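Local coordinates for protein citrate synthase (Mycobacterium tuberculosis, PDB 4TVM) that catalyses the condensation of oxaloacetate with acetyl-CoA and water to give citrate and CoA, a step of the Krebs cycle, at residues A[122-127]-A[175-180]; A[140-145]-A[254-259]. One frame throughout, in Å; residues are numbered along the deposited sequence.

Contact 1 (A[122-127]-A[175-180])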
loop_
_atom_site.group_PDB
_atom_site.type_symbol
_atom_site.label_atom_id
_atom_site.label_comp_id
_atom_site.label_asym_id
_atom_site.label_seq_id
_atom_site.Cartn_x
_atom_site.Cartn_y
_atom_site.Cartn_z
ATOM N N ARG A 122 -23.182 7.617 7.710
ATOM C CA ARG A 122 -23.607 6.789 8.839
ATOM C C ARG A 122 -22.556 5.765 9.286
ATOM O O ARG A 122 -22.400 5.519 10.464
ATOM C CB ARG A 122 -24.890 6.051 8.478
ATOM C CG ARG A 122 -26.176 6.849 8.646
ATOM C CD ARG A 122 -27.323 6.188 7.882
ATOM N NE ARG A 122 -27.420 4.756 8.171
ATOM C CZ ARG A 122 -28.316 3.930 7.624
ATOM N NH1 ARG A 122 -29.216 4.376 6.747
ATOM N NH2 ARG A 122 -28.319 2.644 7.969
ATOM N N PHE A 123 -21.867 5.155 8.327
ATOM C CA PHE A 123 -20.769 4.219 8.564
ATOM C C PHE A 123 -19.715 4.698 9.560
ATOM O O PHE A 123 -19.063 3.890 10.188
ATOM C CB PHE A 123 -20.112 3.979 7.220
ATOM C CG PHE A 123 -18.976 3.003 7.230
ATOM C CD1 PHE A 123 -17.679 3.443 7.418
ATOM C CD2 PHE A 123 -19.195 1.677 6.922
ATOM C CE1 PHE A 123 -16.611 2.563 7.360
ATOM C CE2 PHE A 123 -18.135 0.781 6.872
ATOM C CZ PHE A 123 -16.835 1.229 7.082
ATOM N N PHE A 124 -19.568 6.015 9.729
ATOM C CA PHE A 124 -18.765 6.545 10.835
ATOM C C PHE A 124 -19.298 6.138 12.203
ATOM O O PHE A 124 -18.560 6.149 13.202
ATOM C CB PHE A 124 -18.645 8.073 10.748
ATOM C CG PHE A 124 -17.630 8.559 9.706
ATOM C CD1 PHE A 124 -17.999 8.735 8.372
ATOM C CD2 PHE A 124 -16.330 8.845 10.072
ATOM C CE1 PHE A 124 -17.095 9.187 7.429
ATOM C CE2 PHE A 124 -15.421 9.312 9.148
ATOM C CZ PHE A 124 -15.802 9.485 7.818
ATOM N N ASP A 125 -20.568 5.750 12.245
ATOM C CA ASP A 125 -21.208 5.385 13.496
ATOM C C ASP A 125 -20.646 4.124 14.132
ATOM O O ASP A 125 -20.704 3.968 15.353
ATOM C CB ASP A 125 -22.728 5.263 13.301
ATOM C CG ASP A 125 -23.388 6.614 13.077
ATOM O OD1 ASP A 125 -22.679 7.636 13.183
ATOM O OD2 ASP A 125 -24.607 6.669 12.795
ATOM N N GLY A 126 -20.085 3.245 13.306
ATOM C CA GLY A 126 -19.569 1.961 13.756
ATOM C C GLY A 126 -18.225 2.015 14.439
ATOM O O GLY A 126 -17.846 1.098 15.193
ATOM N N PHE A 127 -17.465 3.066 14.185
ATOM C CA PHE A 127 -16.190 3.209 14.879
ATOM C C PHE A 127 -16.405 3.478 16.382
ATOM O O PHE A 127 -17.476 3.934 16.804
ATOM C CB PHE A 127 -15.356 4.311 14.220
ATOM C CG PHE A 127 -14.900 3.951 12.837
ATOM C CD1 PHE A 127 -13.948 2.954 12.640
ATOM C CD2 PHE A 127 -15.413 4.596 11.725
ATOM C CE1 PHE A 127 -13.519 2.634 11.361
ATOM C CE2 PHE A 127 -14.995 4.259 10.437
ATOM C CZ PHE A 127 -14.060 3.274 10.256
ATOM N N ALA A 175 -11.993 13.485 6.260
ATOM C CA ALA A 175 -11.032 13.808 7.299
ATOM C C ALA A 175 -11.694 14.688 8.358
ATOM O O ALA A 175 -11.421 14.545 9.549
ATOM C CB ALA A 175 -9.857 14.521 6.689
ATOM N N ALA A 176 -12.555 15.605 7.936
ATOM C CA ALA A 176 -13.272 16.420 8.902
ATOM C C ALA A 176 -14.206 15.551 9.728
ATOM O O ALA A 176 -14.351 15.805 10.919
ATOM C CB ALA A 176 -14.071 17.514 8.212
ATOM N N TYR A 177 -14.840 14.540 9.120
ATOM C CA TYR A 177 -15.713 13.673 9.909
ATOM C C TYR A 177 -14.956 12.792 10.877
ATOM O O TYR A 177 -15.443 12.494 11.951
ATOM C CB TYR A 177 -16.586 12.815 9.018
ATOM C CG TYR A 177 -17.687 13.583 8.363
ATOM C CD1 TYR A 177 -17.731 14.982 8.402
ATOM C CD2 TYR A 177 -18.688 12.923 7.698
ATOM C CE1 TYR A 177 -18.745 15.672 7.793
ATOM C CE2 TYR A 177 -19.710 13.614 7.095
ATOM C CZ TYR A 177 -19.727 14.983 7.149
ATOM O OH TYR A 177 -20.741 15.642 6.531
ATOM N N ALA A 178 -13.765 12.371 10.494
ATOM C CA ALA A 178 -12.963 11.535 11.359
ATOM C C ALA A 178 -12.535 12.339 12.574
ATOM O O ALA A 178 -12.427 11.810 13.662
ATOM C CB ALA A 178 -11.767 11.016 10.595
ATOM N N TYR A 179 -12.272 13.626 12.382
ATOM C CA TYR A 179 -11.998 14.529 13.510
ATOM C C TYR A 179 -13.211 14.602 14.380
ATOM O O TYR A 179 -13.127 14.398 15.571
ATOM C CB TYR A 179 -11.649 15.957 13.044
ATOM C CG TYR A 179 -11.520 16.891 14.186
ATOM C CD1 TYR A 179 -10.438 16.816 15.037
ATOM C CD2 TYR A 179 -12.511 17.850 14.458
ATOM C CE1 TYR A 179 -10.326 17.679 16.117
ATOM C CE2 TYR A 179 -12.408 18.709 15.536
ATOM C CZ TYR A 179 -11.316 18.611 16.362
ATOM O OH TYR A 179 -11.186 19.457 17.430
ATOM N N LYS A 180 -14.361 14.872 13.798
ATOM C CA LYS A 180 -15.546 15.033 14.644
ATOM C C LYS A 180 -15.808 13.799 15.472
ATOM O O LYS A 180 -16.243 13.896 16.628
ATOM C CB LYS A 180 -16.770 15.384 13.812
ATOM C CG LYS A 180 -16.697 16.796 13.230
ATOM C CD LYS A 180 -16.521 17.802 14.352
ATOM C CE LYS A 180 -16.945 19.209 13.946
ATOM N NZ LYS A 180 -16.792 20.144 15.094
#
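In the mainly helical fold of citrate synthase, F124 and Y177 make an edge-to-face aromatic pair between the turn after helix 118-122 and the long helix 159-182. The two ring planes stand at 74°, and their centroids are 5.7 Å apart. Y177 supplies the edge: its CD2 side faces F124 CE1, close to the plane of the tyrosine ring. F124 supplies the face.

The beta carbon of Y177 makes the nearer approach. Y177 CB sits over that face and makes a CH-pi contact, 3.8 Å from the F124 ring centroid and 19° off the ring normal. It is displaced toward the rim, so its nearest ring atom is F124 CZ, at 3.6 Å. The Y177 side chain starts toward F124, then turns off: CG lies beside the backbone N (chi1 -73°), which carries the phenol ring past the phenylalanine. The hydroxyl at its end is hydrogen-bonded to the carbonyl oxygen of L188.

F124 lies in a short 3-10 turn, in the loop that leads to helix 133-147. From there its ring reaches helix 159-182 without any hydrogen bond between the two segments. Its outer end also meets the next residue of that helix: F124 CE2 is 4.3 Å from A178 CB. F187 extends the aromatic cluster, stacked with Y177 and edge-to-face with F124, which V136 of helix 133-147 and L116 touch as well. On either side of this turn in the chain, F123 and F127 pack against the second subunit, where F123 of each chain meets F127 of the other.

Contact 2 (A[140-145]-A[254-259])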
loop_
_atom_site.group_PDB
_atom_site.type_symbol
_atom_site.label_atom_id
_atom_site.label_comp_id
_atom_site.label_asym_id
_atom_site.label_seq_id
_atom_site.Cartn_x
_atom_site.Cartn_y
_atom_site.Cartn_z
ATOM N N VAL A 140 -12.349 4.275 5.824
ATOM C CA VAL A 140 -13.418 4.879 5.033
ATOM C C VAL A 140 -13.033 5.008 3.557
ATOM O O VAL A 140 -13.831 4.816 2.682
ATOM C CB VAL A 140 -13.822 6.226 5.650
ATOM C CG1 VAL A 140 -14.916 6.900 4.835
ATOM C CG2 VAL A 140 -14.333 5.999 7.070
ATOM N N VAL A 141 -11.769 5.242 3.280
ATOM C CA VAL A 141 -11.310 5.318 1.915
ATOM C C VAL A 141 -11.432 3.986 1.182
ATOM O O VAL A 141 -11.879 3.942 0.049
ATOM C CB VAL A 141 -9.871 5.832 1.889
ATOM C CG1 VAL A 141 -9.305 5.843 0.469
ATOM C CG2 VAL A 141 -9.843 7.230 2.478
ATOM N N ASN A 142 -11.015 2.896 1.808
ATOM C CA ASN A 142 -11.274 1.568 1.232
ATOM C C ASN A 142 -12.764 1.338 0.987
ATOM O O ASN A 142 -13.150 0.818 -0.068
ATOM C CB ASN A 142 -10.694 0.504 2.128
ATOM C CG ASN A 142 -9.166 0.462 2.032
ATOM O OD1 ASN A 142 -8.599 0.044 0.999
ATOM N ND2 ASN A 142 -8.491 0.925 3.084
ATOM N N ALA A 143 -13.605 1.812 1.907
ATOM C CA ALA A 143 -15.052 1.655 1.776
ATOM C C ALA A 143 -15.672 2.447 0.601
ATOM O O ALA A 143 -16.828 2.203 0.195
ATOM C CB ALA A 143 -15.722 2.039 3.080
ATOM N N LEU A 144 -14.940 3.402 0.052
ATOM C CA LEU A 144 -15.446 4.184 -1.091
ATOM C C LEU A 144 -15.826 3.327 -2.270
ATOM O O LEU A 144 -16.738 3.674 -3.015
ATOM C CB LEU A 144 -14.365 5.134 -1.602
ATOM C CG LEU A 144 -14.139 6.346 -0.741
ATOM C CD1 LEU A 144 -12.833 7.003 -1.142
ATOM C CD2 LEU A 144 -15.311 7.317 -0.906
ATOM N N SER A 145 -15.073 2.254 -2.486
ATOM C CA SER A 145 -15.335 1.366 -3.582
ATOM C C SER A 145 -16.669 0.659 -3.357
ATOM O O SER A 145 -17.309 0.220 -4.301
ATOM C CB SER A 145 -14.212 0.353 -3.724
ATOM O OG SER A 145 -12.999 0.996 -4.084
ATOM N N SER A 254 -5.529 2.328 -4.770
ATOM C CA SER A 254 -4.160 2.891 -4.831
ATOM C C SER A 254 -3.917 4.063 -3.855
ATOM O O SER A 254 -2.848 4.147 -3.248
ATOM C CB SER A 254 -3.813 3.295 -6.255
ATOM O OG SER A 254 -4.370 2.374 -7.184
ATOM N N ILE A 255 -4.908 4.931 -3.652
ATOM C CA ILE A 255 -4.752 6.052 -2.679
ATOM C C ILE A 255 -4.716 5.538 -1.246
ATOM O O ILE A 255 -3.944 5.981 -0.373
ATOM C CB ILE A 255 -5.911 7.031 -2.811
ATOM C CG1 ILE A 255 -5.831 7.755 -4.155
ATOM C CG2 ILE A 255 -5.966 8.002 -1.640
ATOM C CD1 ILE A 255 -4.529 8.473 -4.396
ATOM N N SER A 256 -5.588 4.592 -0.992
ATOM C CA SER A 256 -5.546 3.929 0.255
ATOM C C SER A 256 -4.158 3.402 0.563
ATOM O O SER A 256 -3.692 3.544 1.666
ATOM C CB SER A 256 -6.523 2.795 0.242
ATOM O OG SER A 256 -6.355 2.123 1.468
ATOM N N GLY A 257 -3.480 2.793 -0.401
ATOM C CA GLY A 257 -2.117 2.321 -0.155
ATOM C C GLY A 257 -1.154 3.441 0.124
ATOM O O GLY A 257 -0.271 3.333 0.956
ATOM N N GLY A 258 -1.315 4.541 -0.579
ATOM C CA GLY A 258 -0.579 5.729 -0.240
ATOM C C GLY A 258 -0.901 6.121 1.183
ATOM O O GLY A 258 0.005 6.552 1.905
ATOM N N ILE A 259 -2.166 5.985 1.598
ATOM C CA ILE A 259 -2.563 6.456 2.943
ATOM C C ILE A 259 -1.965 5.574 4.035
ATOM O O ILE A 259 -1.557 6.080 5.103
ATOM C CB ILE A 259 -4.100 6.507 3.128
ATOM C CG1 ILE A 259 -4.684 7.659 2.309
ATOM C CG2 ILE A 259 -4.475 6.728 4.581
ATOM C CD1 ILE A 259 -6.131 7.457 1.982
#
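V141 and I259 meet tip to tip between two buried helices, and this is the apolar half of the contact. Both valine methyls face the end of the isoleucine. I259 CD1 lies 3.8 Å from V141 CG2 and 3.9 Å from V141 CG1. The isoleucine side chain is extended at its end, with CD1 anti to CA (chi2 157°), and this carries the methyl out to the valine. V141 CG1 also lies 4.1 Å from S256 CB, so the valine touches both residues that the second helix turns toward it. L171 of helix 159-182 packs on V141, and W395 of helix 383-403 packs on I259.

Helices 133-147 and 251-262 run antiparallel here. The axes of the two segments come within 9.2 Å and make an angle of 172°. This nearly aligned pair belongs to the mainly helical citrate synthase fold and lies at the dimer interface, away from the oxaloacetate pocket.

The polar half joins N142 to S256. N142 ND2 gives a weak hydrogen bond to S256 OG at 2.9 Å, well bent, with an angle of 121° at the hydrogen. The amide end comes nearer to the second helix than its CB does. The stronger partner of N142 ND2 is the carbonyl oxygen of S138, one turn back on its own helix. From the second subunit, N260 makes a second weak hydrogen bond with S256 OG through its ND2, and S138 packs on N142.

In the fold
From the N terminus, the chain first reaches 122-127, in the loop after helix 118-122, and then 140-145 on helix 133-147. Next comes 175-180 on helix 159-182, which closes contact 1 over 47 intervening residues. The chain meets 254-259 on helix 251-262 last and closes contact 2 over 108. The segments alternate, so the two closures cross rather than nest. Their centres are about 15 Å apart. V140, on the helix of contact 2, packs on the loop of contact 1: V140 CG2 is 3.8 Å from F127 CE2 and also touches F123 and F124. Contact 1 ties the loop to helix 159-182, and contact 2 ties helix 133-147 to helix 251-262; both touch the second subunit.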